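Local coordinates for protein dally-like, isoform A (PDB 6XTZ) that serves as a cell-surface glypican that binds Wnt and Hedgehog proteins and shields the palmitoleate lipid of Wnt to enable signalling at a distance, at residues 46-50 against 237-241; 62-66 against 221-227; 171-176 against 318-322; 198-203 against 532-536. The protein carries 5 engineered substitutions. All coordinates share one frame; numbering follows the deposited sequence.

Overall arrangement
The elongated, all-helical glypican core illustrates how one chain changes its means of cohesion along its length. Contacts 1 and 3 lie on opposite sides of the chain's centre, about 93 Å apart between centres, and each is closed directly by a disulfide. Contact 1 is buried where a loop meets short helix 236-239, whereas contact 3, between helix 169-176 and the last turns of helix 296-322, is partly exposed. Contact 4, about 12 Å from the chain's centre, joins two long helices by apolar contact around an alanine and a threonine, with no bond across it. Contact 2 mixes leucine packing with polar contacts at a helix start and borders a disulfide. Helix 51-110, a partner in contact 2, also packs against contact 1.

Contact 1. Residues 46-50 against 237-241; sequences GTCCT and GACKG
C49 reaches over to C239 and is welded to it, SG to SG at 2.0 Å, with the disulfide torsion at -87°, close to the 90° magnitude that such a bond prefers. Both cysteines set their sulfur beside their own backbone N, on the side away from the carbonyl carbon (chi1 -69° for C49 and -61° for C239). The result is a compact link in which each CB lies 3.0 Å from the partner's SG.

A backbone bond reinforces the covalent one. C48 N donates to C239 O at 2.9 Å, nearly straight and in the carbonyl plane, so that C239 is tied to the loop through its side chain and its carbonyl group at once. T47 organises the loop residues that do this: its OG1 accepts from C49 N at 3.2 Å, closing an ST turn, and the same oxygen packs 3.8 Å from C239 CB. On the other segment, G241, with its positive phi, completes a Schellman motif, in which G241 N bonds to A238 O at 3.0 Å as helix 236-239 finishes.

Neighbouring half-cystines with different partners fit the disulfide-rich lobe of glypicans: while C49 holds C239, C48 is joined to C10, near the glycosylated N9. The buried C49-C239 bridge is packed among several elements, with M57 of helix 51-110 touching both cysteines, F17 of helix 14-19 lying against C49, and C40 from a loop against C239.

Contact 2. Residues 62-66 against 221-227; sequences RQQLE and RLNADCT
L222 lies against L65 and E66 where the start of helix 224-234 meets the long helix 51-110, a helix N-terminus docked on the flank of another helix.

The apolar part centres on L222 CD1. This methyl touches L65 CD2 at 3.7 Å, the two leucines crossing at about a right angle, and also rests on the aliphatic CG of E66 at 3.7 Å. Beyond them L65 CD2 approaches C226 SG at 4.3 Å; that sulfur is bonded to C258, and L65 also touches C258 and I255 of helix 248-258, so the leucine packs beside a disulfide that ties the two later helices together.

The polar part is looser. E66, extended beyond CG, brings OE2 within 3.5 Å of L222 N, a weak but fairly straight hydrogen bond. The same OE2 lies in the plane of the R62 guanidinium, at its edge, in a long salt bridge of 3.7 Å to NE. R62 itself is stretched out from CG to NE, its CG opposite the backbone N (chi1 -179°), and runs alongside L222 with its chain pointing the other way. The carbonyl oxygen of L222 sits over a face of the guanidinium, 3.3 Å from CZ, an electrostatic approach whose angle is poor for a hydrogen bond. The R62 CD methylene passes T227 OG1.

Capping closes the account. N223 is the N-cap of helix 224-234, and its ND2 is held by the carbonyl of P510, while its OD1 takes C226 N at 2.8 Å, almost along the C=O axis.

Contact 3. Residues 171-176 against 318-322; sequences CVSEHM and VFQGC
C171 extends its SG opposite its own backbone N (chi1 -172°), while C322 turns its sulfur back beside its N (chi1 -57°), and from these two directions the sulfurs close a disulfide of 2.0 Å from C171 SG to C322 SG with a torsion of -87°.

One helical turn beyond C171, the imidazole of H175 lies against the bridge. Both sulfurs stand over the same face of the ring, each offset toward the rim, and C322 SG is 3.6 Å from the ring centroid, a sulfur-aromatic contact. The ring's edge faces the backbone of the opposing helix end: G321 CA lies in its plane, and Q320 O is 3.7 Å from H175 CE1. G321, at positive phi, brings its bare backbone up to the imidazole, and its carbonyl oxygen approaches C171 SG at 3.3 Å.

On the side of V172 and M176, V318 supplies the apolar part. Its CG1 meets V172 CG2 at 4.2 Å, and its CG2 meets the terminal CE of M176 at 3.9 Å, a methyl that arrives by a bend in the methionine chain. F155 and Y151 of helix 139-158 continue this layer behind V318 and M176.

With the helix segments crossing steeply, the contact is an interhelical disulfide backed by a sulfur-aromatic contact, here pinning the end of helix 296-322 to helix 169-176 within the glypican core.

Contact 4. Residues 198-203 against 532-536; sequences VATRTY and HLRNA
A199 and A536 bring their CA atoms to 4.9 Å where helix segments 198-203 and 532-536 run nearly antiparallel, at 159°, with their axes 9.3 Å apart.

The closeness rests on small side chains. The A536 methyl presses on the opposing backbone itself, its CB 3.9 Å from A199 CA, and is flanked by V198 and T202, with V198 CG1 at 4.1 Å from that same CB. No bulky group intervenes at this point, so main chain and methyl meet directly.

T202 shows how a threonine can serve a helix interface with its two branches doing different work. OG1 stands beside the backbone N (chi1 -55°) and bonds to V198 O one turn back, at 2.7 Å. That carbonyl oxygen also accepts from T202 N, and the two donors reach it from opposite faces of its plane. With the hydroxyl bonded inside its own helix, CG2 is turned to the partner: it nestles 3.6 Å from H532 O and 3.7 Å from L533 CD2. L533 CD2 also lies near T202 O, extending the contact to the backbone around Y203, whose side chain leaves the backbone away from helix 513-538, its ring meeting F87 edge-to-face. The H532 imidazole leads off past the interface.

Near-antiparallel helices meeting through an alanine fit the elongated helical bundle of the glypican core. Here the contact fastens the last modelled helix, 513-538, to helix 185-216, which nearer its start contributes L189 to the pocket that holds O-palmitoleoyl serine.

Contact 1. Residues 46-50 against 237-241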
loop_
_atom_site.group_PDB
_atom_site.type_symbol
_atom_site.label_atom_id
_atom_site.label_comp_id
_atom_site.label_asym_id
_atom_site.label_seq_id
_atom_site.Cartn_x
_atom_site.Cartn_y
_atom_site.Cartn_z
ATOM N N GLY A 46 -49.149 -4.994 15.087
ATOM C CA GLY A 46 -48.323 -4.903 16.274
ATOM C C GLY A 46 -46.894 -5.349 16.008
ATOM O O GLY A 46 -46.529 -5.766 14.907
ATOM N N THR A 47 -46.087 -5.252 17.061
ATOM C CA THR A 47 -44.682 -5.626 17.012
ATOM C C THR A 47 -44.279 -6.241 18.344
ATOM O O THR A 47 -44.871 -5.942 19.385
ATOM C CB THR A 47 -43.784 -4.421 16.705
ATOM O OG1 THR A 47 -42.409 -4.795 16.858
ATOM C CG2 THR A 47 -44.099 -3.267 17.647
ATOM N N CYS A 48 -43.266 -7.103 18.302
ATOM C CA CYS A 48 -42.754 -7.750 19.503
ATOM C C CYS A 48 -41.629 -6.965 20.163
ATOM O O CYS A 48 -41.055 -7.442 21.146
ATOM C CB CYS A 48 -42.265 -9.166 19.180
ATOM S SG CYS A 48 -43.547 -10.285 18.597
ATOM N N CYS A 49 -41.307 -5.781 19.654
ATOM C CA CYS A 49 -40.213 -4.973 20.170
ATOM C C CYS A 49 -40.742 -3.649 20.698
ATOM O O CYS A 49 -41.683 -3.076 20.140
ATOM C CB CYS A 49 -39.164 -4.714 19.085
ATOM S SG CYS A 49 -38.244 -6.182 18.602
ATOM N N THR A 50 -40.132 -3.173 21.775
ATOM C CA THR A 50 -40.407 -1.850 22.309
ATOM C C THR A 50 -39.355 -0.867 21.808
ATOM O O THR A 50 -38.383 -1.238 21.147
ATOM C CB THR A 50 -40.430 -1.874 23.839
ATOM O OG1 THR A 50 -39.118 -2.170 24.331
ATOM C CG2 THR A 50 -41.402 -2.934 24.339
ATOM N N GLY A 237 -35.981 -8.581 12.201
ATOM C CA GLY A 237 -36.668 -9.824 11.894
ATOM C C GLY A 237 -37.323 -10.438 13.116
ATOM O O GLY A 237 -38.444 -10.945 13.042
ATOM N N ALA A 238 -36.637 -10.390 14.261
ATOM C CA ALA A 238 -37.208 -10.937 15.486
ATOM C C ALA A 238 -38.382 -10.103 15.979
ATOM O O ALA A 238 -39.262 -10.623 16.673
ATOM C CB ALA A 238 -36.135 -11.036 16.568
ATOM N N CYS A 239 -38.414 -8.812 15.638
ATOM C CA CYS A 239 -39.536 -7.972 16.042
ATOM C C CYS A 239 -40.839 -8.376 15.362
ATOM O O CYS A 239 -41.915 -8.034 15.863
ATOM C CB CYS A 239 -39.226 -6.502 15.756
ATOM S SG CYS A 239 -37.784 -5.869 16.650
ATOM N N LYS A 240 -40.769 -9.091 14.241
ATOM C CA LYS A 240 -41.948 -9.642 13.590
ATOM C C LYS A 240 -42.178 -11.108 13.932
ATOM O O LYS A 240 -42.958 -11.777 13.247
ATOM C CB LYS A 240 -41.849 -9.476 12.072
ATOM C CG LYS A 240 -42.082 -8.057 11.575
ATOM C CD LYS A 240 -42.229 -8.032 10.064
ATOM C CE LYS A 240 -42.632 -6.654 9.579
ATOM N NZ LYS A 240 -42.902 -6.627 8.115
ATOM N N GLY A 241 -41.523 -11.620 14.970
ATOM C CA GLY A 241 -41.675 -13.010 15.340
ATOM C C GLY A 241 -40.875 -13.984 14.509
ATOM O O GLY A 241 -41.012 -15.197 14.703
#

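Contact 2. Residues 62-66 against 221-227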
loop_
_atom_site.group_PDB
_atom_site.type_symbol
_atom_site.label_atom_id
_atom_site.label_comp_id
_atom_site.label_asym_id
_atom_site.label_seq_id
_atom_site.Cartn_x
_atom_site.Cartn_y
_atom_site.Cartn_z
ATOM N N ARG A 62 -24.281 -1.247 15.761
ATOM C CA ARG A 62 -23.272 -0.273 15.366
ATOM C C ARG A 62 -21.927 -0.580 16.013
ATOM O O ARG A 62 -20.876 -0.411 15.382
ATOM C CB ARG A 62 -23.737 1.140 15.719
ATOM C CG ARG A 62 -22.752 2.224 15.322
ATOM C CD ARG A 62 -23.316 3.617 15.544
ATOM N NE ARG A 62 -22.337 4.647 15.206
ATOM C CZ ARG A 62 -22.581 5.952 15.238
ATOM N NH1 ARG A 62 -23.778 6.396 15.593
ATOM N NH2 ARG A 62 -21.627 6.814 14.917
ATOM N N GLN A 63 -21.937 -1.052 17.263
ATOM C CA GLN A 63 -20.684 -1.385 17.931
ATOM C C GLN A 63 -20.075 -2.671 17.385
ATOM O O GLN A 63 -18.847 -2.803 17.351
ATOM C CB GLN A 63 -20.901 -1.501 19.439
ATOM C CG GLN A 63 -21.195 -0.174 20.119
ATOM C CD GLN A 63 -21.439 -0.322 21.609
ATOM O OE1 GLN A 63 -21.269 -1.403 22.175
ATOM N NE2 GLN A 63 -21.840 0.768 22.252
ATOM N N GLN A 64 -20.908 -3.625 16.959
ATOM C CA GLN A 64 -20.373 -4.859 16.389
ATOM C C GLN A 64 -19.726 -4.607 15.033
ATOM O O GLN A 64 -18.669 -5.173 14.731
ATOM C CB GLN A 64 -21.475 -5.912 16.271
ATOM C CG GLN A 64 -21.892 -6.526 17.600
ATOM C CD GLN A 64 -22.983 -7.570 17.445
ATOM O OE1 GLN A 64 -23.501 -7.786 16.349
ATOM N NE2 GLN A 64 -23.336 -8.224 18.545
ATOM N N LEU A 65 -20.342 -3.763 14.202
ATOM C CA LEU A 65 -19.752 -3.454 12.903
ATOM C C LEU A 65 -18.482 -2.629 13.063
ATOM O O LEU A 65 -17.474 -2.898 12.399
ATOM C CB LEU A 65 -20.763 -2.725 12.018
ATOM C CG LEU A 65 -20.251 -2.293 10.639
ATOM C CD1 LEU A 65 -19.628 -3.466 9.898
ATOM C CD2 LEU A 65 -21.366 -1.670 9.810
ATOM N N GLU A 66 -18.509 -1.625 13.940
ATOM C CA GLU A 66 -17.319 -0.810 14.158
ATOM C C GLU A 66 -16.200 -1.624 14.795
ATOM O O GLU A 66 -15.020 -1.410 14.493
ATOM C CB GLU A 66 -17.661 0.407 15.016
ATOM C CG GLU A 66 -18.332 1.526 14.234
ATOM C CD GLU A 66 -18.697 2.719 15.097
ATOM O OE1 GLU A 66 -18.927 2.533 16.312
ATOM O OE2 GLU A 66 -18.753 3.845 14.556
ATOM N N ARG A 221 -16.369 7.534 11.498
ATOM C CA ARG A 221 -17.452 6.897 12.229
ATOM C C ARG A 221 -18.635 6.629 11.308
ATOM O O ARG A 221 -18.851 7.334 10.319
ATOM C CB ARG A 221 -17.901 7.769 13.402
ATOM C CG ARG A 221 -16.813 8.061 14.421
ATOM C CD ARG A 221 -17.324 8.988 15.513
ATOM N NE ARG A 221 -16.312 9.255 16.530
ATOM C CZ ARG A 221 -15.437 10.254 16.470
ATOM N NH1 ARG A 221 -14.551 10.421 17.442
ATOM N NH2 ARG A 221 -15.447 11.086 15.437
ATOM N N LEU A 222 -19.400 5.595 11.644
ATOM C CA LEU A 222 -20.635 5.321 10.927
ATOM C C LEU A 222 -21.644 6.436 11.179
ATOM O O LEU A 222 -21.664 7.055 12.246
ATOM C CB LEU A 222 -21.213 3.975 11.362
ATOM C CG LEU A 222 -20.279 2.777 11.176
ATOM C CD1 LEU A 222 -20.937 1.495 11.664
ATOM C CD2 LEU A 222 -19.865 2.647 9.722
ATOM N N ASN A 223 -22.479 6.703 10.180
ATOM C CA ASN A 223 -23.471 7.763 10.273
ATOM C C ASN A 223 -24.824 7.200 10.698
ATOM O O ASN A 223 -25.030 5.986 10.776
ATOM C CB ASN A 223 -23.587 8.519 8.943
ATOM C CG ASN A 223 -23.886 7.607 7.766
ATOM O OD1 ASN A 223 -24.661 6.656 7.873
ATOM N ND2 ASN A 223 -23.268 7.899 6.629
ATOM N N ALA A 224 -25.759 8.115 10.971
ATOM C CA ALA A 224 -27.083 7.717 11.441
ATOM C C ALA A 224 -27.836 6.898 10.401
ATOM O O ALA A 224 -28.596 5.992 10.763
ATOM C CB ALA A 224 -27.892 8.952 11.831
ATOM N N ASP A 225 -27.640 7.192 9.113
ATOM C CA ASP A 225 -28.317 6.418 8.077
ATOM C C ASP A 225 -27.871 4.963 8.085
ATOM O O ASP A 225 -28.654 4.072 7.731
ATOM C CB ASP A 225 -28.076 7.039 6.702
ATOM C CG ASP A 225 -28.805 8.358 6.522
ATOM O OD1 ASP A 225 -29.501 8.792 7.466
ATOM O OD2 ASP A 225 -28.687 8.961 5.436
ATOM N N CYS A 226 -26.625 4.700 8.485
ATOM C CA CYS A 226 -26.159 3.320 8.576
ATOM C C CYS A 226 -26.847 2.580 9.713
ATOM O O CYS A 226 -27.198 1.403 9.570
ATOM C CB CYS A 226 -24.642 3.281 8.762
ATOM S SG CYS A 226 -24.034 1.705 9.413
ATOM N N THR A 227 -27.038 3.250 10.852
ATOM C CA THR A 227 -27.668 2.603 11.998
ATOM C C THR A 227 -29.058 2.087 11.648
ATOM O O THR A 227 -29.418 0.964 12.016
ATOM C CB THR A 227 -27.742 3.577 13.175
ATOM O OG1 THR A 227 -26.436 4.094 13.453
ATOM C CG2 THR A 227 -28.276 2.873 14.415
#

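Contact 3. Residues 171-176 against 318-322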
loop_
_atom_site.group_PDB
_atom_site.type_symbol
_atom_site.label_atom_id
_atom_site.label_comp_id
_atom_site.label_asym_id
_atom_site.label_seq_id
_atom_site.Cartn_x
_atom_site.Cartn_y
_atom_site.Cartn_z
ATOM N N CYS A 171 38.529 22.811 -17.062
ATOM C CA CYS A 171 38.387 22.561 -18.491
ATOM C C CYS A 171 38.309 21.068 -18.774
ATOM O O CYS A 171 37.516 20.628 -19.613
ATOM C CB CYS A 171 39.550 23.199 -19.251
ATOM S SG CYS A 171 39.384 23.165 -21.055
ATOM N N VAL A 172 39.122 20.271 -18.075
ATOM C CA VAL A 172 39.045 18.821 -18.220
ATOM C C VAL A 172 37.697 18.312 -17.726
ATOM O O VAL A 172 37.075 17.448 -18.355
ATOM C CB VAL A 172 40.212 18.141 -17.477
ATOM C CG1 VAL A 172 40.145 16.630 -17.649
ATOM C CG2 VAL A 172 41.541 18.681 -17.972
ATOM N N SER A 173 37.219 18.849 -16.601
ATOM C CA SER A 173 35.917 18.443 -16.080
ATOM C C SER A 173 34.801 18.812 -17.049
ATOM O O SER A 173 33.911 18.001 -17.327
ATOM C CB SER A 173 35.678 19.083 -14.712
ATOM O OG SER A 173 34.437 18.669 -14.166
ATOM N N GLU A 174 34.834 20.039 -17.577
ATOM C CA GLU A 174 33.808 20.466 -18.522
ATOM C C GLU A 174 33.871 19.676 -19.822
ATOM O O GLU A 174 32.830 19.407 -20.432
ATOM C CB GLU A 174 33.941 21.963 -18.803
ATOM C CG GLU A 174 33.294 22.854 -17.755
ATOM C CD GLU A 174 31.777 22.813 -17.814
ATOM O OE1 GLU A 174 31.229 22.438 -18.872
ATOM O OE2 GLU A 174 31.133 23.157 -16.799
ATOM N N HIS A 175 35.072 19.295 -20.260
ATOM C CA HIS A 175 35.197 18.541 -21.501
ATOM C C HIS A 175 34.884 17.063 -21.308
ATOM O O HIS A 175 34.405 16.412 -22.243
ATOM C CB HIS A 175 36.600 18.716 -22.084
ATOM C CG HIS A 175 36.841 20.071 -22.677
ATOM N ND1 HIS A 175 37.868 20.327 -23.560
ATOM C CD2 HIS A 175 36.183 21.243 -22.515
ATOM C CE1 HIS A 175 37.832 21.599 -23.916
ATOM N NE2 HIS A 175 36.821 22.177 -23.296
ATOM N N MET A 176 35.133 16.518 -20.117
ATOM C CA MET A 176 34.775 15.132 -19.844
ATOM C C MET A 176 33.271 14.925 -19.724
ATOM O O MET A 176 32.823 13.773 -19.706
ATOM C CB MET A 176 35.463 14.644 -18.569
ATOM C CG MET A 176 36.950 14.369 -18.730
ATOM S SD MET A 176 37.296 13.094 -19.955
ATOM C CE MET A 176 39.085 13.049 -19.890
ATOM N N VAL A 318 41.278 16.332 -25.510
ATOM C CA VAL A 318 41.274 17.136 -24.292
ATOM C C VAL A 318 42.238 18.308 -24.424
ATOM O O VAL A 318 41.931 19.432 -24.009
ATOM C CB VAL A 318 41.602 16.259 -23.071
ATOM C CG1 VAL A 318 41.811 17.119 -21.836
ATOM C CG2 VAL A 318 40.490 15.252 -22.830
ATOM N N PHE A 319 43.417 18.070 -25.009
ATOM C CA PHE A 319 44.358 19.160 -25.247
ATOM C C PHE A 319 43.758 20.228 -26.151
ATOM O O PHE A 319 44.066 21.415 -26.001
ATOM C CB PHE A 319 45.654 18.617 -25.854
ATOM C CG PHE A 319 46.492 17.826 -24.889
ATOM C CD1 PHE A 319 46.419 18.064 -23.527
ATOM C CD2 PHE A 319 47.356 16.845 -25.348
ATOM C CE1 PHE A 319 47.189 17.337 -22.639
ATOM C CE2 PHE A 319 48.130 16.114 -24.466
ATOM C CZ PHE A 319 48.046 16.361 -23.109
ATOM N N GLN A 320 42.901 19.829 -27.088
ATOM C CA GLN A 320 42.174 20.779 -27.923
ATOM C C GLN A 320 41.070 21.426 -27.097
ATOM O O GLN A 320 40.076 20.776 -26.757
ATOM C CB GLN A 320 41.597 20.074 -29.147
ATOM C CG GLN A 320 42.629 19.360 -30.004
ATOM C CD GLN A 320 41.996 18.504 -31.083
ATOM O OE1 GLN A 320 40.776 18.495 -31.248
ATOM N NE2 GLN A 320 42.824 17.775 -31.823
ATOM N N GLY A 321 41.241 22.704 -26.767
ATOM C CA GLY A 321 40.285 23.444 -25.973
ATOM C C GLY A 321 40.748 23.751 -24.565
ATOM O O GLY A 321 40.200 24.663 -23.933
ATOM N N CYS A 322 41.737 23.017 -24.054
ATOM C CA CYS A 322 42.286 23.274 -22.726
ATOM C C CYS A 322 43.753 23.675 -22.791
ATOM O O CYS A 322 44.113 24.752 -22.303
ATOM C CB CYS A 322 42.101 22.043 -21.826
ATOM S SG CYS A 322 40.386 21.496 -21.634
#

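Contact 4. Residues 198-203 against 532-536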
loop_
_atom_site.group_PDB
_atom_site.type_symbol
_atom_site.label_atom_id
_atom_site.label_comp_id
_atom_site.label_asym_id
_atom_site.label_seq_id
_atom_site.Cartn_x
_atom_site.Cartn_y
_atom_site.Cartn_z
ATOM N N VAL A 198 15.522 3.810 -6.881
ATOM C CA VAL A 198 14.201 4.430 -6.892
ATOM C C VAL A 198 13.122 3.381 -6.653
ATOM O O VAL A 198 12.206 3.582 -5.849
ATOM C CB VAL A 198 13.969 5.190 -8.211
ATOM C CG1 VAL A 198 12.539 5.703 -8.280
ATOM C CG2 VAL A 198 14.949 6.344 -8.334
ATOM N N ALA A 199 13.221 2.239 -7.337
ATOM C CA ALA A 199 12.231 1.183 -7.155
ATOM C C ALA A 199 12.289 0.604 -5.746
ATOM O O ALA A 199 11.250 0.279 -5.161
ATOM C CB ALA A 199 12.434 0.084 -8.197
ATOM N N THR A 200 13.493 0.475 -5.184
ATOM C CA THR A 200 13.628 -0.103 -3.850
ATOM C C THR A 200 13.045 0.822 -2.789
ATOM O O THR A 200 12.292 0.381 -1.912
ATOM C CB THR A 200 15.097 -0.404 -3.552
ATOM O OG1 THR A 200 15.629 -1.254 -4.576
ATOM C CG2 THR A 200 15.234 -1.095 -2.204
ATOM N N ARG A 201 13.381 2.111 -2.852
ATOM C CA ARG A 201 12.862 3.060 -1.873
ATOM C C ARG A 201 11.353 3.220 -2.004
ATOM O O ARG A 201 10.628 3.187 -1.004
ATOM C CB ARG A 201 13.560 4.411 -2.026
ATOM C CG ARG A 201 12.828 5.543 -1.329
ATOM C CD ARG A 201 13.623 6.836 -1.338
ATOM N NE ARG A 201 12.812 7.957 -0.871
ATOM C CZ ARG A 201 12.588 8.241 0.409
ATOM N NH1 ARG A 201 13.114 7.485 1.364
ATOM N NH2 ARG A 201 11.834 9.282 0.735
ATOM N N THR A 202 10.863 3.390 -3.235
ATOM C CA THR A 202 9.433 3.598 -3.444
ATOM C C THR A 202 8.621 2.398 -2.971
ATOM O O THR A 202 7.521 2.557 -2.429
ATOM C CB THR A 202 9.159 3.889 -4.919
ATOM O OG1 THR A 202 9.961 4.999 -5.344
ATOM C CG2 THR A 202 7.689 4.221 -5.142
ATOM N N TYR A 203 9.155 1.189 -3.158
ATOM C CA TYR A 203 8.461 -0.020 -2.723
ATOM C C TYR A 203 8.181 0.022 -1.224
ATOM O O TYR A 203 7.051 -0.215 -0.781
ATOM C CB TYR A 203 9.307 -1.241 -3.086
ATOM C CG TYR A 203 8.610 -2.578 -2.972
ATOM C CD1 TYR A 203 7.621 -2.947 -3.873
ATOM C CD2 TYR A 203 8.970 -3.487 -1.985
ATOM C CE1 TYR A 203 6.996 -4.176 -3.781
ATOM C CE2 TYR A 203 8.351 -4.717 -1.885
ATOM C CZ TYR A 203 7.364 -5.056 -2.785
ATOM O OH TYR A 203 6.744 -6.280 -2.693
ATOM N N HIS A 532 4.048 7.206 -7.805
ATOM C CA HIS A 532 5.463 6.905 -7.604
ATOM C C HIS A 532 5.776 5.455 -7.954
ATOM O O HIS A 532 6.835 5.165 -8.522
ATOM C CB HIS A 532 5.865 7.212 -6.163
ATOM C CG HIS A 532 5.725 8.655 -5.792
ATOM N ND1 HIS A 532 5.875 9.110 -4.500
ATOM C CD2 HIS A 532 5.448 9.746 -6.545
ATOM C CE1 HIS A 532 5.697 10.418 -4.473
ATOM N NE2 HIS A 532 5.436 10.828 -5.701
ATOM N N LEU A 533 4.865 4.533 -7.631
ATOM C CA LEU A 533 5.078 3.134 -7.988
ATOM C C LEU A 533 5.090 2.941 -9.500
ATOM O O LEU A 533 5.920 2.192 -10.028
ATOM C CB LEU A 533 4.001 2.258 -7.346
ATOM C CG LEU A 533 4.089 2.067 -5.833
ATOM C CD1 LEU A 533 2.867 1.320 -5.327
ATOM C CD2 LEU A 533 5.363 1.325 -5.459
ATOM N N ARG A 534 4.177 3.606 -10.212
ATOM C CA ARG A 534 4.148 3.481 -11.667
ATOM C C ARG A 534 5.392 4.091 -12.299
ATOM O O ARG A 534 5.970 3.514 -13.228
ATOM C CB ARG A 534 2.886 4.135 -12.229
ATOM C CG ARG A 534 1.601 3.407 -11.877
ATOM C CD ARG A 534 0.389 4.098 -12.477
ATOM N NE ARG A 534 -0.856 3.431 -12.107
ATOM C CZ ARG A 534 -2.065 3.858 -12.457
ATOM N NH1 ARG A 534 -2.195 4.955 -13.190
ATOM N NH2 ARG A 534 -3.145 3.188 -12.073
ATOM N N ASN A 535 5.817 5.261 -11.813
ATOM C CA ASN A 535 7.051 5.859 -12.309
ATOM C C ASN A 535 8.250 4.969 -12.010
ATOM O O ASN A 535 9.130 4.794 -12.861
ATOM C CB ASN A 535 7.248 7.246 -11.698
ATOM C CG ASN A 535 6.268 8.268 -12.241
ATOM O OD1 ASN A 535 5.829 8.175 -13.385
ATOM N ND2 ASN A 535 5.925 9.253 -11.419
ATOM N N ALA A 536 8.299 4.391 -10.806
ATOM C CA ALA A 536 9.408 3.517 -10.448
ATOM C C ALA A 536 9.426 2.255 -11.300
ATOM O O ALA A 536 10.503 1.728 -11.605
ATOM C CB ALA A 536 9.336 3.155 -8.964
#